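Local structure of transcriptional repressor of the blcABC operon (3MQ0) at residues Asp37-Ser42 with Ala49-Phe54; Ile236-Ile241 with Glu255-Thr260. The protein represses transcription of the blcABC operon of Agrobacterium tumefaciens, probably by binding DNA through a helix-turn-helix domain, and is regulated via oligomerization. All blocks are in the same frame, centred on the assembly; numbering follows the deposited sequence.

Contact 1 and contact 2 lie in the two family domains of the repressor, helix-turn-helix and IclR C-terminal. Contact 1 joins two helices of the former, its centre about 28 Å from that of the chain; contact 2 packs the long helix near the C-terminus on the six-stranded sheet of the GAF-type domain, its centre about 13 Å from that of the chain. The centres of contact 1 and contact 2 are about 39 Å apart, on opposite sides of the chain's centre. The nearest atoms of contact 1 and contact 2 are about 20 Å apart. Contact 1 also adjoins the second subunit, whereas no other chain of the assembly reaches contact 2. Both are apolar, without a hydrogen bond between segments.

Contact 1: residues Asp37-Ser42 with Ala49-Phe54; sequences DLVAGS and AELTRF
Leu51 is the first residue of 49-54 to meet segment 37-42, and it does so with the methyl fork at its end. CG lies anti to the carbonyl carbon (chi1 -70°), which brings both methyls up to Val39: CG2 of Val39 is 4.0 Å from CD2 of Leu51 and the same distance from CD1, the two side chains crossing at about a right angle. Leu51 CD2 also comes within 4.3 Å of Leu38 CB. Leu51 and Val39 are both buried: Leu51 also packs on Leu66 of helix 59-71 and Leu83 of strand 82-85, and Val39 on Ile85 of the same strand. Phe54 ends the segment and returns to the contact. Its N donates to Leu51 O at 2.8 Å, three residues back, which ties the backbone of Phe54 to that of Leu51. Both methyls of Leu38 approach the Phe54 side chain from the same side of the ring. Leu38 CD1 presses on the root of the ring, 3.5 Å from Phe54 CB and 3.8 Å from CG. Leu38 CD2 stands over the face in a CH-pi contact, 4.2 Å from the Phe54 ring centroid and 18° off the ring normal, nearer the rim than the middle. Phe54 is largely exposed, so the ring roofs the outer margin of the contact while Leu51 fills its inner part. Elsewhere on helix 27-41, Asp37 OD1 accepts hydrogen bonds from His88 and Trp92 of the second subunit. Helix 27-41 resting on the short helix 48-52, with helix 59-71 and the small antiparallel sheet of 46-47, 82-85 and 75-77, is the arrangement of the winged helix-turn-helix domain of IclR-family regulators.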
ATOM      1  N   ASP B  37      -8.373  -1.926  14.198  1.00 15.28           N
ATOM      2  CA  ASP B  37      -7.199  -2.782  14.309  1.00 18.14           C
ATOM      3  C   ASP B  37      -7.577  -4.266  14.303  1.00 22.04           C
ATOM      4  O   ASP B  37      -6.883  -5.083  13.703  1.00 18.66           O
ATOM      5  CB  ASP B  37      -6.394  -2.448  15.556  1.00 15.78           C
ATOM      6  CG  ASP B  37      -5.654  -1.124  15.442  1.00 19.08           C
ATOM      7  OD1 ASP B  37      -5.557  -0.550  14.325  1.00 20.70           O
ATOM      8  OD2 ASP B  37      -5.147  -0.662  16.482  1.00 20.03           O
ATOM      9  N   LEU B  38      -8.665  -4.611  14.983  1.00 18.45           N
ATOM     10  CA  LEU B  38      -9.107  -6.002  15.068  1.00 22.28           C
ATOM     11  C   LEU B  38      -9.565  -6.520  13.716  1.00 19.05           C
ATOM     12  O   LEU B  38      -9.211  -7.622  13.316  1.00 18.60           O
ATOM     13  CB  LEU B  38     -10.233  -6.149  16.076  1.00 20.11           C
ATOM     14  CG  LEU B  38      -9.791  -6.154  17.533  1.00 29.42           C
ATOM     15  CD1 LEU B  38     -10.951  -5.769  18.426  1.00 27.53           C
ATOM     16  CD2 LEU B  38      -9.238  -7.527  17.911  1.00 30.68           C
ATOM     17  N   VAL B  39     -10.342  -5.712  13.006  1.00 15.81           N
ATOM     18  CA  VAL B  39     -10.814  -6.092  11.682  1.00 18.91           C
ATOM     19  C   VAL B  39      -9.640  -6.219  10.711  1.00 22.68           C
ATOM     20  O   VAL B  39      -9.573  -7.152   9.914  1.00 23.43           O
ATOM     21  CB  VAL B  39     -11.847  -5.084  11.158  1.00 21.44           C
ATOM     22  CG1 VAL B  39     -12.197  -5.371   9.710  1.00 20.34           C
ATOM     23  CG2 VAL B  39     -13.094  -5.122  12.040  1.00 16.20           C
ATOM     24  N   ALA B  40      -8.700  -5.288  10.790  1.00 20.06           N
ATOM     25  CA  ALA B  40      -7.597  -5.296   9.854  1.00 20.95           C
ATOM     26  C   ALA B  40      -6.730  -6.527  10.060  1.00 24.62           C
ATOM     27  O   ALA B  40      -6.185  -7.073   9.102  1.00 29.35           O
ATOM     28  CB  ALA B  40      -6.773  -4.011   9.993  1.00 18.63           C
ATOM     29  N   GLY B  41      -6.619  -6.969  11.311  1.00 21.94           N
ATOM     30  CA  GLY B  41      -5.741  -8.066  11.670  1.00 26.36           C
ATOM     31  C   GLY B  41      -6.357  -9.455  11.617  1.00 33.89           C
ATOM     32  O   GLY B  41      -5.660 -10.445  11.822  1.00 34.15           O
ATOM     33  N   SER B  42      -7.656  -9.536  11.340  1.00 25.90           N
ATOM     34  CA  SER B  42      -8.327 -10.833  11.248  1.00 27.07           C
ATOM     35  C   SER B  42      -8.440 -11.308   9.801  1.00 24.22           C
ATOM     36  O   SER B  42      -9.013 -10.620   8.954  1.00 27.88           O
ATOM     37  CB  SER B  42      -9.720 -10.755  11.881  1.00 27.43           C
ATOM     38  OG  SER B  42     -10.367 -12.016  11.802  1.00 27.70           O
ATOM     39  N   ALA B  49     -21.408  -9.365  16.494  1.00 23.42           N
ATOM     40  CA  ALA B  49     -21.422 -10.078  17.763  1.00 28.22           C
ATOM     41  C   ALA B  49     -20.013 -10.474  18.176  1.00 29.93           C
ATOM     42  O   ALA B  49     -19.640 -10.355  19.341  1.00 33.17           O
ATOM     43  CB  ALA B  49     -22.315 -11.296  17.682  1.00 37.14           C
ATOM     44  N   GLU B  50     -19.221 -10.940  17.217  1.00 27.56           N
ATOM     45  CA  GLU B  50     -17.843 -11.310  17.503  1.00 27.68           C
ATOM     46  C   GLU B  50     -17.008 -10.108  17.944  1.00 27.99           C
ATOM     47  O   GLU B  50     -16.233 -10.197  18.898  1.00 28.68           O
ATOM     48  CB  GLU B  50     -17.204 -12.021  16.301  1.00 29.59           C
ATOM     49  CG  GLU B  50     -17.757 -13.429  16.065  1.00 33.93           C
ATOM     50  CD  GLU B  50     -17.278 -14.051  14.763  1.00 44.90           C
ATOM     51  OE1 GLU B  50     -17.292 -13.353  13.727  1.00 42.40           O
ATOM     52  OE2 GLU B  50     -16.884 -15.242  14.778  1.00 44.64           O
ATOM     53  N   LEU B  51     -17.155  -8.983  17.252  1.00 20.72           N
ATOM     54  CA  LEU B  51     -16.366  -7.805  17.585  1.00 20.82           C
ATOM     55  C   LEU B  51     -16.759  -7.256  18.950  1.00 20.38           C
ATOM     56  O   LEU B  51     -15.923  -6.736  19.685  1.00 23.77           O
ATOM     57  CB  LEU B  51     -16.529  -6.714  16.522  1.00 19.78           C
ATOM     58  CG  LEU B  51     -15.881  -7.033  15.178  1.00 20.56           C
ATOM     59  CD1 LEU B  51     -16.397  -6.058  14.114  1.00 19.79           C
ATOM     60  CD2 LEU B  51     -14.369  -6.941  15.323  1.00 26.75           C
ATOM     61  N   THR B  52     -18.041  -7.378  19.274  1.00 21.69           N
ATOM     62  CA  THR B  52     -18.579  -6.840  20.515  1.00 24.60           C
ATOM     63  C   THR B  52     -17.856  -7.472  21.709  1.00 25.43           C
ATOM     64  O   THR B  52     -17.627  -6.817  22.721  1.00 24.66           O
ATOM     65  CB  THR B  52     -20.115  -7.057  20.570  1.00 30.86           C
ATOM     66  OG1 THR B  52     -20.742  -6.171  19.636  1.00 28.03           O
ATOM     67  CG2 THR B  52     -20.673  -6.788  21.949  1.00 27.75           C
ATOM     68  N   ARG B  53     -17.475  -8.741  21.563  1.00 25.58           N
ATOM     69  CA  ARG B  53     -16.752  -9.477  22.601  1.00 26.86           C
ATOM     70  C   ARG B  53     -15.423  -8.808  22.946  1.00 34.57           C
ATOM     71  O   ARG B  53     -14.873  -9.025  24.025  1.00 40.53           O
ATOM     72  CB  ARG B  53     -16.504 -10.920  22.134  1.00 34.30           C
ATOM     73  CG  ARG B  53     -16.284 -11.929  23.249  1.00 52.44           C
ATOM     74  CD  ARG B  53     -15.880 -13.303  22.697  1.00 65.97           C
ATOM     75  NE  ARG B  53     -16.908 -13.895  21.838  1.00 74.79           N
ATOM     76  CZ  ARG B  53     -16.931 -13.808  20.507  1.00 74.86           C
ATOM     77  NH1 ARG B  53     -15.976 -13.147  19.855  1.00 71.90           N
ATOM     78  NH2 ARG B  53     -17.915 -14.384  19.825  1.00 68.72           N
ATOM     79  N   PHE B  54     -14.908  -7.996  22.026  1.00 34.23           N
ATOM     80  CA  PHE B  54     -13.629  -7.316  22.232  1.00 38.67           C
ATOM     81  C   PHE B  54     -13.792  -5.883  22.734  1.00 38.81           C
ATOM     82  O   PHE B  54     -12.811  -5.153  22.874  1.00 50.36           O
ATOM     83  CB  PHE B  54     -12.806  -7.290  20.938  1.00 41.23           C
ATOM     84  CG  PHE B  54     -12.414  -8.649  20.429  1.00 40.73           C
ATOM     85  CD1 PHE B  54     -11.255  -9.265  20.869  1.00 48.20           C
ATOM     86  CD2 PHE B  54     -13.191  -9.298  19.484  1.00 40.21           C
ATOM     87  CE1 PHE B  54     -10.892 -10.511  20.386  1.00 52.06           C
ATOM     88  CE2 PHE B  54     -12.837 -10.537  19.000  1.00 41.67           C
ATOM     89  CZ  PHE B  54     -11.688 -11.149  19.451  1.00 50.52           C
TER

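Contact 2: residues Ile236-Ile241 with Glu255-Thr260; sequences IAISLI and EELRTT
Leu257 fills the tight part of this contact, reaching from the helix onto strand 236-241 with both methyls. CD1 lies 4.2 Å from Ile236 CG2 and equally 4.2 Å from Ile238 CG2, wedged between the two side chains that the strand turns toward the helix. CD2 lies against the backbone itself, 3.8 Å from Ile236 O and 4.1 Å from Ala237 CA. CG anti to the backbone N (chi1 -164°) directs the leucine to the strand backbone. The segment axes approach to 9.5 Å and run roughly antiparallel, at 148°. Such a helix laid over an antiparallel sheet belongs to the GAF-type fold of the IclR C-terminal domain; Ala223 of strand 218-226 also touches Leu257, and Val121 of strand 120-127 touches Ile236 and Ile238. Toward Ile241 the strand draws off. The far side of the helix is looser and more polar: Arg258 points away and forms a bidentate, side-on salt bridge with Glu255, NE to OE1 at 3.0 Å and NH2 to OE2 at 2.9 Å, the oxygens near the guanidinium plane but the nitrogens well out of the carboxylate plane. Thr260, turned inward, donates from OG1 to Glu256 O at 3.0 Å, where Thr260 N also binds.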
ATOM      1  N   ILE B 236      21.314   4.567   8.658  1.00  8.43           N
ATOM      2  CA  ILE B 236      21.679   5.625   9.578  1.00 10.44           C
ATOM      3  C   ILE B 236      22.986   5.230  10.261  1.00 11.62           C
ATOM      4  O   ILE B 236      23.197   4.042  10.559  1.00 12.53           O
ATOM      5  CB  ILE B 236      20.567   5.896  10.609  1.00 12.07           C
ATOM      6  CG1 ILE B 236      20.951   7.039  11.532  1.00 16.01           C
ATOM      7  CG2 ILE B 236      20.250   4.658  11.460  1.00 13.07           C
ATOM      8  CD1 ILE B 236      19.825   7.405  12.522  1.00 27.87           C
ATOM      9  N   ALA B 237      23.870   6.196  10.490  1.00  7.46           N
ATOM     10  CA  ALA B 237      25.124   5.878  11.188  1.00  8.27           C
ATOM     11  C   ALA B 237      25.505   6.982  12.147  1.00 12.29           C
ATOM     12  O   ALA B 237      25.169   8.138  11.941  1.00 12.13           O
ATOM     13  CB  ALA B 237      26.265   5.652  10.174  1.00 14.77           C
ATOM     14  N   ILE B 238      26.236   6.623  13.187  1.00  9.25           N
ATOM     15  CA  ILE B 238      26.880   7.643  13.989  1.00 13.90           C
ATOM     16  C   ILE B 238      28.374   7.517  13.752  1.00 13.59           C
ATOM     17  O   ILE B 238      28.879   6.425  13.484  1.00 14.71           O
ATOM     18  CB  ILE B 238      26.543   7.512  15.480  1.00 20.27           C
ATOM     19  CG1 ILE B 238      26.980   6.150  16.010  1.00 19.53           C
ATOM     20  CG2 ILE B 238      25.036   7.718  15.707  1.00 18.48           C
ATOM     21  CD1 ILE B 238      26.533   5.896  17.452  1.00 29.46           C
ATOM     22  N   SER B 239      29.080   8.623  13.852  1.00 12.40           N
ATOM     23  CA  SER B 239      30.514   8.706  13.706  1.00 16.04           C
ATOM     24  C   SER B 239      31.172   9.286  14.955  1.00 16.71           C
ATOM     25  O   SER B 239      30.679  10.188  15.501  1.00 18.82           O
ATOM     26  CB  SER B 239      30.858   9.627  12.548  1.00 25.96           C
ATOM     27  OG  SER B 239      30.403   9.077  11.364  1.00 42.92           O
ATOM     28  N   LEU B 240      32.301   8.726  15.338  1.00 18.28           N
ATOM     29  CA  LEU B 240      33.030   9.243  16.491  1.00 17.61           C
ATOM     30  C   LEU B 240      34.507   8.946  16.334  1.00 15.06           C
ATOM     31  O   LEU B 240      34.914   8.233  15.412  1.00 17.62           O
ATOM     32  CB  LEU B 240      32.506   8.620  17.789  1.00 22.52           C
ATOM     33  CG  LEU B 240      32.453   7.092  17.831  1.00 23.95           C
ATOM     34  CD1 LEU B 240      32.665   6.594  19.243  1.00 30.68           C
ATOM     35  CD2 LEU B 240      31.108   6.596  17.288  1.00 27.75           C
ATOM     36  N   ILE B 241      35.314   9.504  17.232  1.00 18.87           N
ATOM     37  CA  ILE B 241      36.740   9.221  17.248  1.00 21.85           C
ATOM     38  C   ILE B 241      36.983   7.820  17.817  1.00 29.36           C
ATOM     39  O   ILE B 241      36.589   7.523  18.945  1.00 28.96           O
ATOM     40  CB  ILE B 241      37.494  10.261  18.086  1.00 23.21           C
ATOM     41  CG1 ILE B 241      37.323  11.648  17.470  1.00 28.99           C
ATOM     42  CG2 ILE B 241      38.968   9.883  18.204  1.00 38.10           C
ATOM     43  CD1 ILE B 241      37.852  11.749  16.052  1.00 37.96           C
ATOM     44  N   GLU B 255      23.674  -1.476  19.571  1.00 10.39           N
ATOM     45  CA  GLU B 255      22.339  -1.932  19.947  1.00 18.63           C
ATOM     46  C   GLU B 255      21.376  -0.750  20.122  1.00 17.95           C
ATOM     47  O   GLU B 255      20.214  -0.831  19.706  1.00 14.04           O
ATOM     48  CB  GLU B 255      22.378  -2.820  21.194  1.00 15.51           C
ATOM     49  CG  GLU B 255      21.011  -3.234  21.734  1.00 13.16           C
ATOM     50  CD  GLU B 255      20.283  -4.297  20.886  1.00 21.77           C
ATOM     51  OE1 GLU B 255      20.839  -4.765  19.865  1.00 17.77           O
ATOM     52  OE2 GLU B 255      19.143  -4.671  21.266  1.00 20.83           O
ATOM     53  N   GLU B 256      21.855   0.348  20.714  1.00 13.78           N
ATOM     54  CA  GLU B 256      21.033   1.551  20.814  1.00 14.46           C
ATOM     55  C   GLU B 256      20.664   2.055  19.415  1.00 11.86           C
ATOM     56  O   GLU B 256      19.515   2.421  19.162  1.00 17.26           O
ATOM     57  CB  GLU B 256      21.742   2.672  21.593  1.00 16.32           C
ATOM     58  CG  GLU B 256      22.039   2.333  23.060  1.00 19.66           C
ATOM     59  CD  GLU B 256      20.796   2.008  23.868  1.00 31.71           C
ATOM     60  OE1 GLU B 256      19.867   2.851  23.936  1.00 25.62           O
ATOM     61  OE2 GLU B 256      20.754   0.899  24.442  1.00 28.04           O
ATOM     62  N   LEU B 257      21.633   2.096  18.506  1.00 13.58           N
ATOM     63  CA  LEU B 257      21.326   2.526  17.144  1.00 10.06           C
ATOM     64  C   LEU B 257      20.348   1.590  16.419  1.00 13.71           C
ATOM     65  O   LEU B 257      19.491   2.054  15.672  1.00 11.95           O
ATOM     66  CB  LEU B 257      22.590   2.693  16.317  1.00 11.57           C
ATOM     67  CG  LEU B 257      22.395   3.502  15.025  1.00 16.05           C
ATOM     68  CD1 LEU B 257      21.898   4.907  15.296  1.00 16.13           C
ATOM     69  CD2 LEU B 257      23.695   3.540  14.252  1.00 19.17           C
ATOM     70  N   ARG B 258      20.478   0.284  16.643  1.00 13.03           N
ATOM     71  CA  ARG B 258      19.580  -0.691  16.025  1.00 11.73           C
ATOM     72  C   ARG B 258      18.125  -0.394  16.381  1.00 11.63           C
ATOM     73  O   ARG B 258      17.243  -0.386  15.503  1.00 12.14           O
ATOM     74  CB  ARG B 258      19.950  -2.139  16.425  1.00 13.53           C
ATOM     75  CG  ARG B 258      19.086  -3.198  15.736  1.00 13.61           C
ATOM     76  CD  ARG B 258      19.317  -4.603  16.314  1.00 16.73           C
ATOM     77  NE  ARG B 258      18.776  -4.762  17.670  1.00 18.41           N
ATOM     78  CZ  ARG B 258      17.507  -5.052  17.947  1.00 18.42           C
ATOM     79  NH1 ARG B 258      16.630  -5.217  16.965  1.00 15.43           N
ATOM     80  NH2 ARG B 258      17.114  -5.178  19.215  1.00 16.41           N
ATOM     81  N   THR B 259      17.867  -0.135  17.662  1.00 14.50           N
ATOM     82  CA  THR B 259      16.500   0.115  18.104  1.00 17.09           C
ATOM     83  C   THR B 259      15.999   1.513  17.707  1.00 14.95           C
ATOM     84  O   THR B 259      14.807   1.710  17.451  1.00 16.99           O
ATOM     85  CB  THR B 259      16.336  -0.117  19.613  1.00 19.95           C
ATOM     86  OG1 THR B 259      17.304   0.655  20.324  1.00 20.29           O
ATOM     87  CG2 THR B 259      16.551  -1.601  19.940  1.00 20.96           C
ATOM     88  N   THR B 260      16.907   2.477  17.683  1.00 11.77           N
ATOM     89  CA  THR B 260      16.605   3.818  17.180  1.00 14.45           C
ATOM     90  C   THR B 260      16.165   3.721  15.725  1.00 13.57           C
ATOM     91  O   THR B 260      15.173   4.335  15.319  1.00 14.71           O
ATOM     92  CB  THR B 260      17.857   4.744  17.275  1.00 17.61           C
ATOM     93  OG1 THR B 260      18.146   5.004  18.655  1.00 24.95           O
ATOM     94  CG2 THR B 260      17.624   6.072  16.536  1.00 22.51           C
TER